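Local coordinates for protein endo-beta-mannanase (Opitutaceae bacterium TAV5, PDB 7BOB) that probably removes mannose units from the ends of beta-1,4-linked mannan chains, as an exo-acting glycoside hydrolase family 5 enzyme that assembles as a homotrimer, at residues Glu188-Ser193 with Gly233-Thr238. Residues are numbered along the deposited sequence; the frame is centred on the assembly and turned at random.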
loop_
_atom_site.group_PDB
_atom_site.type_symbol
_atom_site.label_atom_id
_atom_site.label_comp_id
_atom_site.label_asym_id
_atom_site.label_seq_id
_atom_site.Cartn_x
_atom_site.Cartn_y
_atom_site.Cartn_z
ATOM N N GLU A 188 21.055 38.963 9.491
ATOM C CA GLU A 188 19.900 39.351 10.291
ATOM C C GLU A 188 18.585 39.246 9.530
ATOM O O GLU A 188 17.551 39.698 10.034
ATOM C CB GLU A 188 20.080 40.782 10.821
ATOM C CG GLU A 188 21.261 40.947 11.761
ATOM C CD GLU A 188 21.367 39.807 12.771
ATOM O OE1 GLU A 188 20.430 39.627 13.579
ATOM O OE2 GLU A 188 22.387 39.081 12.751
ATOM N N ALA A 189 18.602 38.687 8.326
ATOM C CA ALA A 189 17.382 38.588 7.538
ATOM C C ALA A 189 16.329 37.741 8.251
ATOM O O ALA A 189 16.640 36.834 9.038
ATOM C CB ALA A 189 17.687 37.983 6.165
ATOM N N LEU A 190 15.068 38.059 7.967
ATOM C CA LEU A 190 13.943 37.207 8.318
ATOM C C LEU A 190 13.739 36.193 7.193
ATOM O O LEU A 190 13.521 36.571 6.034
ATOM C CB LEU A 190 12.683 38.037 8.546
ATOM C CG LEU A 190 12.711 39.006 9.737
ATOM C CD1 LEU A 190 11.329 39.569 10.031
ATOM C CD2 LEU A 190 13.291 38.332 10.970
ATOM N N ILE A 191 13.851 34.911 7.532
ATOM C CA ILE A 191 13.646 33.807 6.598
ATOM C C ILE A 191 12.353 33.089 6.973
ATOM O O ILE A 191 12.118 32.775 8.147
ATOM C CB ILE A 191 14.845 32.845 6.594
ATOM C CG1 ILE A 191 16.142 33.638 6.387
ATOM C CG2 ILE A 191 14.703 31.813 5.499
ATOM C CD1 ILE A 191 17.394 32.810 6.534
ATOM N N LEU A 192 11.501 32.872 5.979
ATOM C CA LEU A 192 10.275 32.115 6.145
ATOM C C LEU A 192 10.447 30.780 5.441
ATOM O O LEU A 192 11.219 30.665 4.481
ATOM C CB LEU A 192 9.071 32.859 5.569
ATOM C CG LEU A 192 8.931 34.347 5.908
ATOM C CD1 LEU A 192 9.471 35.228 4.812
ATOM C CD2 LEU A 192 7.478 34.661 6.133
ATOM N N SER A 193 9.722 29.768 5.929
ATOM C CA SER A 193 9.842 28.433 5.353
ATOM C C SER A 193 9.154 28.335 3.999
ATOM O O SER A 193 9.701 27.731 3.079
ATOM C CB SER A 193 9.256 27.390 6.307
ATOM O OG SER A 193 7.849 27.325 6.169
ATOM N N GLY A 233 17.058 27.882 11.587
ATOM C CA GLY A 233 17.282 29.089 10.823
ATOM C C GLY A 233 16.042 29.763 10.280
ATOM O O GLY A 233 16.177 30.741 9.540
ATOM N N ILE A 234 14.840 29.291 10.627
ATOM C CA ILE A 234 13.593 29.860 10.119
ATOM C C ILE A 234 13.001 30.771 11.191
ATOM O O ILE A 234 12.708 30.319 12.303
ATOM C CB ILE A 234 12.598 28.758 9.725
ATOM C CG1 ILE A 234 13.165 27.922 8.567
ATOM C CG2 ILE A 234 11.252 29.378 9.359
ATOM C CD1 ILE A 234 13.244 28.688 7.281
ATOM N N ASP A 235 12.832 32.058 10.876
ATOM C CA ASP A 235 12.306 32.989 11.869
ATOM C C ASP A 235 10.790 33.020 11.889
ATOM O O ASP A 235 10.201 33.269 12.940
ATOM C CB ASP A 235 12.827 34.423 11.619
ATOM C CG ASP A 235 14.335 34.486 11.551
ATOM O OD1 ASP A 235 14.993 34.363 12.605
ATOM O OD2 ASP A 235 14.873 34.619 10.432
ATOM N N VAL A 236 10.145 32.822 10.742
ATOM C CA VAL A 236 8.698 32.965 10.623
ATOM C C VAL A 236 8.134 31.696 9.994
ATOM O O VAL A 236 8.391 31.415 8.816
ATOM C CB VAL A 236 8.298 34.185 9.782
ATOM C CG1 VAL A 236 6.787 34.260 9.702
ATOM C CG2 VAL A 236 8.884 35.479 10.373
ATOM N N LEU A 237 7.349 30.951 10.762
ATOM C CA LEU A 237 6.617 29.821 10.207
ATOM C C LEU A 237 5.560 30.343 9.244
ATOM O O LEU A 237 5.098 31.483 9.365
ATOM C CB LEU A 237 5.959 29.023 11.327
ATOM C CG LEU A 237 6.923 28.622 12.440
ATOM C CD1 LEU A 237 6.208 27.746 13.490
ATOM C CD2 LEU A 237 8.122 27.883 11.835
ATOM N N THR A 238 5.188 29.519 8.268
ATOM C CA THR A 238 4.116 29.898 7.355
ATOM C C THR A 238 2.996 28.854 7.352
ATOM O O THR A 238 3.192 27.689 7.711
ATOM C CB THR A 238 4.635 30.088 5.923
ATOM O OG1 THR A 238 5.093 28.830 5.432
ATOM C CG2 THR A 238 5.773 31.101 5.879
HETATM O O HOH W 1 7.004 26.741 8.743
#
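Asp235 and Val236 both give their backbone N-H to the carbonyl of Ile191, helping to close the (beta/alpha)8 barrel of this family 5 hydrolase by joining strand 191-192, its fifth, to the residues that lead into strand 237-241, its sixth. Asp235 N lies in the carbonyl plane, 2.9 Å from Ile191 O, while Val236 N is tilted out of it at 3.3 Å, so one oxygen serves two consecutive amides. Asp235 also returns a bond: its OD2 accepts from Ile191 N at 3.1 Å through the anti lone pair, nearly straight at 167°. A chi1 of -54° sets CG beside the backbone N of Asp235, which turns the carboxylate toward Ile191 N; it accepts there much as a backbone carbonyl might. The same OD2 comes close to Ala189 O, two acceptors whose mutual repulsion is probably eased by Arg183 of helix 168-183, which forms a salt bridge with OD2 and a hydrogen bond with Ala189 O.

Branched side chains fill the seam. Leu192 and Val236 form the single beta bridge, and their side chains lie side by side, CD2 of Leu192 against CG1 of Val236 at 3.7 Å; both pack on Leu278 of the next strand. Ile234 crosses Ile191 at about a right angle, its CD1 meeting CG2, and reaches Cys175 and Thr179 on the covering helix. Gly233 has a positive phi of 80°, a left-handed backbone region easily reached by glycine, in the loop leading to Ile234. Ser193 and Thr238 finish the seam with small hydroxyls tied to the backbone of Cys195; Ser193 OG also donates to a water 2.8 Å away, which weakly accepts from Thr238 N.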